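Putative uncharacterized protein smu.1108c (Streptococcus mutans, PDB 3L7Y) probably acts as a magnesium-dependent phosphatase of the haloacid dehalogenase (HAD) superfamily and carries a bound magnesium ion. Local coordinates at residues A[192-195]-A[196-200]; A[229-232]-A[233-237]; A[82-85]-A[86-90]; A[124-127]-A[128-131]. All coordinates share one frame; numbering follows the deposited sequence.

Interaction 1: A[192-195]-A[196-200]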
loop_
_atom_site.group_PDB
_atom_site.type_symbol
_atom_site.label_atom_id
_atom_site.label_comp_id
_atom_site.label_asym_id
_atom_site.label_seq_id
_atom_site.Cartn_x
_atom_site.Cartn_y
_atom_site.Cartn_z
ATOM N N GLU A 192 18.552 -6.939 -2.993
ATOM C CA GLU A 192 19.728 -6.326 -3.612
ATOM C C GLU A 192 19.618 -6.179 -5.133
ATOM O O GLU A 192 20.421 -5.484 -5.742
ATOM C CB GLU A 192 21.032 -7.047 -3.227
ATOM C CG GLU A 192 21.134 -8.501 -3.644
ATOM C CD GLU A 192 20.909 -9.465 -2.485
ATOM O OE1 GLU A 192 21.166 -10.678 -2.666
ATOM O OE2 GLU A 192 20.478 -9.015 -1.398
ATOM N N GLU A 193 18.631 -6.832 -5.742
ATOM C CA GLU A 193 18.431 -6.724 -7.190
ATOM C C GLU A 193 17.234 -5.829 -7.478
ATOM O O GLU A 193 16.886 -5.573 -8.632
ATOM C CB GLU A 193 18.234 -8.108 -7.808
ATOM C CG GLU A 193 19.532 -8.884 -7.939
ATOM C CD GLU A 193 19.338 -10.347 -8.282
ATOM O OE1 GLU A 193 18.196 -10.855 -8.182
ATOM O OE2 GLU A 193 20.344 -10.994 -8.647
ATOM N N SER A 194 16.624 -5.352 -6.400
ATOM C CA SER A 194 15.374 -4.620 -6.462
ATOM C C SER A 194 15.462 -3.382 -7.335
ATOM O O SER A 194 14.626 -3.199 -8.222
ATOM C CB SER A 194 14.939 -4.211 -5.062
ATOM O OG SER A 194 13.753 -3.437 -5.110
ATOM N N ALA A 195 16.448 -2.523 -7.053
ATOM C CA ALA A 195 16.655 -1.301 -7.833
ATOM C C ALA A 195 16.846 -1.617 -9.307
ATOM O O ALA A 195 16.228 -0.990 -10.167
ATOM C CB ALA A 195 17.849 -0.510 -7.300
ATOM N N GLN A 196 17.692 -2.601 -9.592
ATOM C CA GLN A 196 17.988 -2.977 -10.968
ATOM C C GLN A 196 16.744 -3.388 -11.739
ATOM O O GLN A 196 16.585 -3.054 -12.916
ATOM C CB GLN A 196 18.988 -4.129 -11.015
ATOM C CG GLN A 196 19.201 -4.624 -12.438
ATOM C CD GLN A 196 20.055 -5.877 -12.546
ATOM O OE1 GLN A 196 20.200 -6.450 -13.636
ATOM N NE2 GLN A 196 20.626 -6.310 -11.426
ATOM N N ILE A 197 15.873 -4.143 -11.079
ATOM C CA ILE A 197 14.705 -4.702 -11.761
ATOM C C ILE A 197 13.663 -3.622 -11.958
ATOM O O ILE A 197 12.937 -3.605 -12.959
ATOM C CB ILE A 197 14.097 -5.855 -10.947
ATOM C CG1 ILE A 197 15.053 -7.046 -10.931
ATOM C CG2 ILE A 197 12.716 -6.247 -11.494
ATOM C CD1 ILE A 197 14.681 -8.085 -9.894
ATOM N N MET A 198 13.569 -2.727 -10.975
ATOM C CA MET A 198 12.695 -1.580 -11.101
ATOM C C MET A 198 13.117 -0.676 -12.258
ATOM O O MET A 198 12.266 -0.187 -13.004
ATOM C CB MET A 198 12.597 -0.806 -9.788
ATOM C CG MET A 198 11.655 -1.472 -8.800
ATOM S SD MET A 198 11.153 -0.434 -7.422
ATOM C CE MET A 198 12.603 -0.601 -6.369
ATOM N N LYS A 199 14.418 -0.459 -12.413
ATOM C CA LYS A 199 14.904 0.340 -13.538
ATOM C C LYS A 199 14.625 -0.352 -14.874
ATOM O O LYS A 199 14.242 0.299 -15.849
ATOM C CB LYS A 199 16.394 0.647 -13.421
ATOM C CG LYS A 199 16.945 1.316 -14.682
ATOM C CD LYS A 199 18.231 2.079 -14.418
ATOM C CE LYS A 199 18.370 3.274 -15.372
ATOM N NZ LYS A 199 18.433 2.863 -16.807
ATOM N N ALA A 200 14.818 -1.670 -14.914
ATOM C CA ALA A 200 14.515 -2.451 -16.116
ATOM C C ALA A 200 13.042 -2.294 -16.507
ATOM O O ALA A 200 12.696 -2.158 -17.688
ATOM C CB ALA A 200 14.851 -3.913 -15.885
HETATM O O HOH W 1 21.167 -5.408 -9.005
HETATM O O HOH W 2 19.864 -3.928 -7.753
#
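The amide of I197 is held by the carbonyl of E193, N to O 3.0 Å, in the opening turn of helix 194-202, a helix that packs on the six-stranded sheet of this HAD-family hydrolase. Two more i to i+4 bonds follow in sequence: M198 N to S194 O at 3.0 Å, with an N-H...O angle of 162°, and K199 N to A195 O at 2.9 Å. I197 N also makes a weak second bond to S194 O, so this amide is shared between two carbonyls.

Two waters extend the pattern to the chain just before the helix. One donates to E192 O and accepts from Q196 N, 3.1 Å from that nitrogen, bridging the Q196 amide to the carbonyl of E192, four residues earlier. The other accepts a bond from Q196 NE2 and gives a weak one to E192 O. Q196 is fully extended, and its OE1 also has a weak hydrogen bond to Y134 OH.

The CD1 branch tip of I197 reaches back to the CB of E193 at 4.1 Å, while the other end of E193 goes to Q136 through OE1. S194, I197 and M198 all lean on I220 of strand 219-224, which places their side of the helix against the sheet. K199 turns away and forms a salt bridge with D203. M198 bends at chi3 (-80°), folding its methyl back along the helix until CE lies 3.3 Å from S194 OG.

Interaction 2: A[229-232]-A[233-237]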
loop_
_atom_site.group_PDB
_atom_site.type_symbol
_atom_site.label_atom_id
_atom_site.label_comp_id
_atom_site.label_asym_id
_atom_site.label_seq_id
_atom_site.Cartn_x
_atom_site.Cartn_y
_atom_site.Cartn_z
ATOM N N LYS A 229 0.372 6.316 -3.455
ATOM C CA LYS A 229 -0.422 6.729 -2.304
ATOM C C LYS A 229 -0.556 8.259 -2.224
ATOM O O LYS A 229 -1.548 8.774 -1.694
ATOM C CB LYS A 229 0.177 6.181 -1.010
ATOM C CG LYS A 229 0.246 4.673 -0.903
ATOM C CD LYS A 229 0.824 4.272 0.464
ATOM C CE LYS A 229 1.234 2.796 0.514
ATOM N NZ LYS A 229 1.706 2.408 1.865
ATOM N N GLY A 230 0.448 8.975 -2.736
ATOM C CA GLY A 230 0.385 10.422 -2.836
ATOM C C GLY A 230 -0.760 10.838 -3.744
ATOM O O GLY A 230 -1.544 11.721 -3.409
ATOM N N TRP A 231 -0.844 10.232 -4.925
ATOM C CA TRP A 231 -1.960 10.434 -5.845
ATOM C C TRP A 231 -3.311 10.102 -5.180
ATOM O O TRP A 231 -4.236 10.814 -5.306
ATOM C CB TRP A 231 -1.777 9.642 -7.139
ATOM C CG TRP A 231 -2.905 9.757 -8.077
ATOM C CD1 TRP A 231 -3.062 10.656 -9.072
ATOM C CD2 TRP A 231 -4.068 8.963 -8.092
ATOM N NE1 TRP A 231 -4.229 10.465 -9.708
ATOM C CE2 TRP A 231 -4.876 9.429 -9.119
ATOM C CE3 TRP A 231 -4.508 7.893 -7.345
ATOM C CZ2 TRP A 231 -6.104 8.863 -9.396
ATOM C CZ3 TRP A 231 -5.689 7.345 -7.634
ATOM C CH2 TRP A 231 -6.468 7.815 -8.656
ATOM N N ALA A 232 -3.357 9.023 -4.456
ATOM C CA ALA A 232 -4.574 8.611 -3.797
ATOM C C ALA A 232 -5.034 9.694 -2.812
ATOM O O ALA A 232 -6.114 10.158 -2.912
ATOM C CB ALA A 232 -4.411 7.341 -3.145
ATOM N N LEU A 233 -4.167 10.117 -1.921
ATOM C CA LEU A 233 -4.476 11.181 -0.983
ATOM C C LEU A 233 -4.841 12.495 -1.665
ATOM O O LEU A 233 -5.707 13.154 -1.280
ATOM C CB LEU A 233 -3.359 11.353 0.012
ATOM C CG LEU A 233 -3.549 10.556 1.290
ATOM C CD1 LEU A 233 -4.891 10.825 1.965
ATOM C CD2 LEU A 233 -3.414 9.132 1.145
ATOM N N GLN A 234 -4.176 12.828 -2.728
ATOM C CA GLN A 234 -4.561 14.016 -3.489
ATOM C C GLN A 234 -6.020 13.907 -3.929
ATOM O O GLN A 234 -6.813 14.833 -3.762
ATOM C CB GLN A 234 -3.639 14.208 -4.703
ATOM C CG GLN A 234 -2.217 14.570 -4.328
ATOM C CD GLN A 234 -1.332 14.830 -5.532
ATOM O OE1 GLN A 234 -0.456 15.694 -5.491
ATOM N NE2 GLN A 234 -1.560 14.090 -6.611
ATOM N N GLN A 235 -6.387 12.754 -4.476
ATOM C CA GLN A 235 -7.759 12.549 -4.902
ATOM C C GLN A 235 -8.747 12.747 -3.751
ATOM O O GLN A 235 -9.831 13.304 -3.927
ATOM C CB GLN A 235 -7.906 11.151 -5.483
ATOM C CG GLN A 235 -7.107 10.956 -6.761
ATOM C CD GLN A 235 -7.570 11.887 -7.855
ATOM O OE1 GLN A 235 -6.764 12.582 -8.484
ATOM N NE2 GLN A 235 -8.878 11.930 -8.073
ATOM N N LEU A 236 -8.372 12.297 -2.563
ATOM C CA LEU A 236 -9.282 12.374 -1.425
ATOM C C LEU A 236 -9.361 13.802 -0.882
ATOM O O LEU A 236 -10.452 14.312 -0.605
ATOM C CB LEU A 236 -8.868 11.379 -0.344
ATOM C CG LEU A 236 -9.063 9.903 -0.714
ATOM C CD1 LEU A 236 -8.279 9.021 0.231
ATOM C CD2 LEU A 236 -10.550 9.537 -0.678
ATOM N N LEU A 237 -8.204 14.443 -0.746
ATOM C CA LEU A 237 -8.147 15.852 -0.387
ATOM C C LEU A 237 -8.987 16.691 -1.355
ATOM O O LEU A 237 -9.796 17.520 -0.934
ATOM C CB LEU A 237 -6.692 16.343 -0.386
ATOM C CG LEU A 237 -5.760 15.764 0.692
ATOM C CD1 LEU A 237 -4.318 16.230 0.510
ATOM C CD2 LEU A 237 -6.257 16.107 2.093
#
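Q235 lays its CG over one face of the W231 indole, one helical turn apart in helix 229-239. CG stands 3.5 Å from the centroid of the six-membered ring and 13° off the ring normal, the geometry of a CH-pi contact. Beyond CG the chain bends at chi2 (-62°), which keeps the amide over the indole instead of letting it run outward. Amide and ring planes are only 21° apart, and Q235 CD lies 3.7 Å from W231 CZ2. The OE1 end continues toward the five-membered ring, 3.5 Å from W231 NE1.

Backbone bonds set this spacing. Q235 N donates to W231 O at 3.0 Å, fixing the two side chains one turn apart, and L233 N to K229 O, Q234 N to G230 O and L236 N to A232 O repeat the pattern around them. Q234 packs its CG on G230 O at 3.1 Å, against a residue with no side chain. On another side of the helix, L233 CD2 approaches K229 O at 3.4 Å.

K229 extends away from the helix toward the metal site, where NZ forms salt bridges with D256 and the magnesium ligand D43 and a hydrogen bond with A77 O. A232 and L236 rest on V99 of strand 97-100, L233 on V39 and A41 of strand 39-42, and L233 and Q234 on L262, joining the helix to the large sheet and to helix 257-262.

Interaction 3: A[82-85]-A[86-90]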
loop_
_atom_site.group_PDB
_atom_site.type_symbol
_atom_site.label_atom_id
_atom_site.label_comp_id
_atom_site.label_asym_id
_atom_site.label_seq_id
_atom_site.Cartn_x
_atom_site.Cartn_y
_atom_site.Cartn_z
ATOM N N TYR A 82 -7.713 -4.183 -0.693
ATOM C CA TYR A 82 -8.747 -3.708 0.208
ATOM C C TYR A 82 -9.321 -4.837 1.061
ATOM O O TYR A 82 -9.501 -4.678 2.268
ATOM C CB TYR A 82 -9.854 -3.022 -0.591
ATOM C CG TYR A 82 -11.177 -2.944 0.130
ATOM C CD1 TYR A 82 -12.266 -3.694 -0.295
ATOM C CD2 TYR A 82 -11.336 -2.117 1.244
ATOM C CE1 TYR A 82 -13.488 -3.620 0.370
ATOM C CE2 TYR A 82 -12.541 -2.030 1.914
ATOM C CZ TYR A 82 -13.617 -2.784 1.475
ATOM O OH TYR A 82 -14.814 -2.696 2.141
ATOM N N ARG A 83 -9.592 -5.986 0.451
ATOM C CA ARG A 83 -10.195 -7.094 1.138
ATOM C C ARG A 83 -9.348 -7.518 2.312
ATOM O O ARG A 83 -9.863 -7.947 3.289
ATOM C CB ARG A 83 -10.445 -8.303 0.222
ATOM C CG ARG A 83 -11.635 -8.161 -0.679
ATOM C CD ARG A 83 -11.792 -9.392 -1.663
ATOM N NE ARG A 83 -12.559 -8.955 -2.794
ATOM C CZ ARG A 83 -13.805 -8.576 -2.669
ATOM N NH1 ARG A 83 -14.361 -8.624 -1.494
ATOM N NH2 ARG A 83 -14.503 -8.154 -3.695
ATOM N N GLN A 84 -8.048 -7.377 2.203
ATOM C CA GLN A 84 -7.159 -7.772 3.285
ATOM C C GLN A 84 -7.088 -6.656 4.334
ATOM O O GLN A 84 -6.928 -6.928 5.523
ATOM C CB GLN A 84 -5.769 -8.144 2.751
ATOM C CG GLN A 84 -4.775 -8.593 3.825
ATOM C CD GLN A 84 -3.996 -7.432 4.455
ATOM O OE1 GLN A 84 -4.431 -6.277 4.427
ATOM N NE2 GLN A 84 -2.837 -7.743 5.025
ATOM N N LEU A 85 -7.224 -5.403 3.902
ATOM C CA LEU A 85 -7.140 -4.285 4.846
ATOM C C LEU A 85 -8.343 -4.184 5.775
ATOM O O LEU A 85 -8.217 -3.742 6.919
ATOM C CB LEU A 85 -6.954 -2.959 4.117
ATOM C CG LEU A 85 -5.629 -2.815 3.380
ATOM C CD1 LEU A 85 -5.714 -1.686 2.380
ATOM C CD2 LEU A 85 -4.501 -2.602 4.372
ATOM N N ARG A 86 -9.519 -4.578 5.292
ATOM C CA ARG A 86 -10.716 -4.369 6.093
ATOM C C ARG A 86 -10.714 -5.327 7.277
ATOM O O ARG A 86 -11.288 -5.026 8.323
ATOM C CB ARG A 86 -11.985 -4.564 5.264
ATOM C CG ARG A 86 -12.169 -5.989 4.810
ATOM C CD ARG A 86 -13.618 -6.406 4.859
ATOM N NE ARG A 86 -14.405 -5.885 3.751
ATOM C CZ ARG A 86 -14.519 -6.482 2.567
ATOM N NH1 ARG A 86 -13.875 -7.618 2.323
ATOM N NH2 ARG A 86 -15.273 -5.939 1.621
ATOM N N GLU A 87 -10.066 -6.478 7.112
ATOM C CA GLU A 87 -10.054 -7.506 8.157
ATOM C C GLU A 87 -9.410 -6.974 9.438
ATOM O O GLU A 87 -9.673 -7.478 10.532
ATOM C CB GLU A 87 -9.286 -8.747 7.696
ATOM C CG GLU A 87 -10.010 -9.632 6.693
ATOM C CD GLU A 87 -9.196 -10.866 6.341
ATOM O OE1 GLU A 87 -9.790 -11.932 6.128
ATOM O OE2 GLU A 87 -7.954 -10.773 6.293
ATOM N N HIS A 88 -8.553 -5.964 9.300
ATOM C CA HIS A 88 -7.867 -5.388 10.458
ATOM C C HIS A 88 -8.819 -4.519 11.290
ATOM O O HIS A 88 -8.545 -4.204 12.445
ATOM C CB HIS A 88 -6.659 -4.543 10.014
ATOM C CG HIS A 88 -5.524 -5.340 9.448
ATOM N ND1 HIS A 88 -4.654 -6.062 10.236
ATOM C CD2 HIS A 88 -5.095 -5.499 8.173
ATOM C CE1 HIS A 88 -3.750 -6.644 9.473
ATOM N NE2 HIS A 88 -3.996 -6.320 8.215
ATOM N N PHE A 89 -9.935 -4.126 10.688
ATOM C CA PHE A 89 -10.905 -3.248 11.330
ATOM C C PHE A 89 -12.307 -3.882 11.298
ATOM O O PHE A 89 -13.262 -3.302 10.769
ATOM C CB PHE A 89 -10.883 -1.888 10.630
ATOM C CG PHE A 89 -9.508 -1.262 10.579
ATOM C CD1 PHE A 89 -8.707 -1.387 9.455
ATOM C CD2 PHE A 89 -9.013 -0.563 11.663
ATOM C CE1 PHE A 89 -7.441 -0.810 9.413
ATOM C CE2 PHE A 89 -7.751 0.000 11.628
ATOM C CZ PHE A 89 -6.961 -0.122 10.501
ATOM N N PRO A 90 -12.433 -5.075 11.890
ATOM C CA PRO A 90 -13.658 -5.872 11.740
ATOM C C PRO A 90 -14.892 -5.095 12.161
ATOM O O PRO A 90 -15.947 -5.252 11.536
ATOM C CB PRO A 90 -13.446 -7.050 12.702
ATOM C CG PRO A 90 -11.998 -7.043 13.055
ATOM C CD PRO A 90 -11.511 -5.637 12.889
#
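R86 follows Y82 by one turn, and its side chain doubles back along the surface of that turn. Its CB lies 3.9 Å from Y82 O, the carbonyl that accepts the R86 amide at 3.0 Å. With chi1 at 66°, CG sits between the backbone N and the carbonyl carbon, 3.4 Å from R83 O. Bends at chi2 and chi3 then carry NE to within 3.6 Å of Y82 OH. At the tip, Y82 CE1 lies over one guanidinium face, 3.2 Å from NH2; ring and guanidinium planes are 69° apart, so this is no flat stack. NH1 instead meets R83 CG at 3.8 Å.

Further on, H88 N bonds to L85 O from above the carbonyl plane, and a type I turn spans R86 to F89. The H88 ring has Q84 OE1 at its edge, in plane. L85 and F89 pack on F98 of strand 97-100 and V76 of strand 73-77, and Y82 meets F98 edge-to-face, setting the segment against the large sheet.

The R83 and R86 NH1 atoms are 4.0 Å apart, with the chains side by side. Proximity of two like charges would probably be unfavourable by itself, though R83 NE is hydrogen-bonded to E144 O and the R86 guanidinium lies against the tyrosine.

Interaction 4: A[124-127]-A[128-131]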
loop_
_atom_site.group_PDB
_atom_site.type_symbol
_atom_site.label_atom_id
_atom_site.label_comp_id
_atom_site.label_asym_id
_atom_site.label_seq_id
_atom_site.Cartn_x
_atom_site.Cartn_y
_atom_site.Cartn_z
ATOM N N ALA A 124 0.282 -8.692 -19.750
ATOM C CA ALA A 124 0.838 -9.836 -20.449
ATOM C C ALA A 124 2.240 -9.481 -20.897
ATOM O O ALA A 124 3.157 -10.303 -20.858
ATOM C CB ALA A 124 -0.035 -10.205 -21.648
ATOM N N SER A 125 2.422 -8.231 -21.299
ATOM C CA SER A 125 3.714 -7.832 -21.836
ATOM C C SER A 125 4.812 -7.682 -20.757
ATOM O O SER A 125 5.936 -8.127 -20.967
ATOM C CB SER A 125 3.571 -6.589 -22.716
ATOM O OG SER A 125 4.809 -5.918 -22.830
ATOM N N ILE A 126 4.495 -7.074 -19.614
ATOM C CA ILE A 126 5.495 -6.954 -18.541
ATOM C C ILE A 126 5.799 -8.335 -17.948
ATOM O O ILE A 126 6.912 -8.598 -17.513
ATOM C CB ILE A 126 5.046 -6.009 -17.402
ATOM C CG1 ILE A 126 6.242 -5.637 -16.497
ATOM C CG2 ILE A 126 3.970 -6.674 -16.558
ATOM C CD1 ILE A 126 7.265 -4.788 -17.155
ATOM N N ILE A 127 4.803 -9.223 -17.949
ATOM C CA ILE A 127 5.007 -10.593 -17.479
ATOM C C ILE A 127 5.992 -11.346 -18.364
ATOM O O ILE A 127 6.906 -12.035 -17.868
ATOM C CB ILE A 127 3.679 -11.386 -17.404
ATOM C CG1 ILE A 127 2.867 -10.952 -16.179
ATOM C CG2 ILE A 127 3.940 -12.885 -17.346
ATOM C CD1 ILE A 127 1.528 -11.665 -16.050
ATOM N N TYR A 128 5.804 -11.214 -19.674
ATOM C CA TYR A 128 6.672 -11.897 -20.633
ATOM C C TYR A 128 8.100 -11.389 -20.460
ATOM O O TYR A 128 9.067 -12.144 -20.500
ATOM C CB TYR A 128 6.195 -11.646 -22.062
ATOM C CG TYR A 128 7.098 -12.259 -23.099
ATOM C CD1 TYR A 128 6.931 -13.574 -23.497
ATOM C CD2 TYR A 128 8.134 -11.526 -23.664
ATOM C CE1 TYR A 128 7.769 -14.146 -24.444
ATOM C CE2 TYR A 128 8.972 -12.083 -24.606
ATOM C CZ TYR A 128 8.785 -13.393 -24.994
ATOM O OH TYR A 128 9.619 -13.952 -25.932
ATOM N N PHE A 129 8.216 -10.089 -20.237
ATOM C CA PHE A 129 9.508 -9.465 -20.053
ATOM C C PHE A 129 10.211 -9.969 -18.779
ATOM O O PHE A 129 11.384 -10.312 -18.811
ATOM C CB PHE A 129 9.328 -7.951 -20.006
ATOM C CG PHE A 129 10.565 -7.222 -19.662
ATOM C CD1 PHE A 129 11.608 -7.151 -20.567
ATOM C CD2 PHE A 129 10.700 -6.607 -18.428
ATOM C CE1 PHE A 129 12.781 -6.467 -20.239
ATOM C CE2 PHE A 129 11.856 -5.922 -18.099
ATOM C CZ PHE A 129 12.901 -5.853 -19.005
ATOM N N ILE A 130 9.490 -10.023 -17.661
ATOM C CA ILE A 130 10.082 -10.498 -16.409
ATOM C C ILE A 130 10.443 -11.989 -16.466
ATOM O O ILE A 130 11.519 -12.393 -16.021
ATOM C CB ILE A 130 9.161 -10.238 -15.205
ATOM C CG1 ILE A 130 8.918 -8.732 -15.045
ATOM C CG2 ILE A 130 9.760 -10.860 -13.910
ATOM C CD1 ILE A 130 10.156 -7.952 -14.618
ATOM N N GLU A 131 9.543 -12.804 -17.011
ATOM C CA GLU A 131 9.826 -14.226 -17.173
ATOM C C GLU A 131 11.085 -14.449 -18.017
ATOM O O GLU A 131 11.926 -15.271 -17.677
ATOM C CB GLU A 131 8.613 -14.972 -17.760
ATOM C CG GLU A 131 7.383 -14.946 -16.843
ATOM C CD GLU A 131 6.243 -15.852 -17.328
ATOM O OE1 GLU A 131 5.631 -16.548 -16.490
ATOM O OE2 GLU A 131 5.950 -15.868 -18.542
#
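I127 and E131 run side by side and point the same way, one turn apart on helix 120-133. The CG2 branch of I127, anti to the backbone N, faces the carboxylate end of E131, with E131 CD at 3.8 Å. The glutamate is extended beyond CG, and its OE2 is equally close to that methyl. Nearer its base, E131 CG lies 3.1 Å from I127 O, so the aliphatic part of the acid follows the backbone before the carboxylate draws level with the methyl branch.

A different relation joins I126 to F129. Here the side chains cross at a slant: CG1 of I126 is anti to the backbone N (chi1 -166°), and a turn at chi2 (68°) brings CD1 to 4.1 Å from F129 CD2. That methyl approaches the phenyl ring obliquely. I126 has a second apolar neighbour in I130, CG1 to CG1 4.3 Å, so I126 touches both F129 and I130.

Four successive i to i+4 bonds hold this arrangement. E131 N to I127 O, 2.9 Å with an N-H...O angle of 171°, ties the backbones of I127 and E131, and I130 N to I126 O links the isoleucines; Y128 N to A124 O and F129 N to S125 O complete the set.

Helix 120-133 packs on the six-stranded mixed sheet through I126, I127 and I130: I126 and I127 on L185 of strand 182-188, and I130 on L187 of that strand. I127 also meets L141, while I130 and E131 meet I139, both of strand 138-143. F129 instead stacks on Y204, in the loop after helix 194-202.

Along the chain the order is interaction 3, interaction 4, interaction 1, interaction 2, each within one stretch of helix or helix end. Interactions 4 and 1 lie on the helices packed against the six-stranded sheet, their centres about 15 Å apart, and they touch where A200 O is 3.9 Å from F129 CE2. Interactions 2 and 3 belong with the eight-stranded sheet, centres about 20 Å apart, and both make contacts to strand 97-100. The chain leaves the large sheet after strand 111-115, forms the smaller sheet with helices 120-133 and 194-202 packed on it, and returns at helix 229-239, where K229 reaches the magnesium site, consistent with a HAD core carrying an inserted cap.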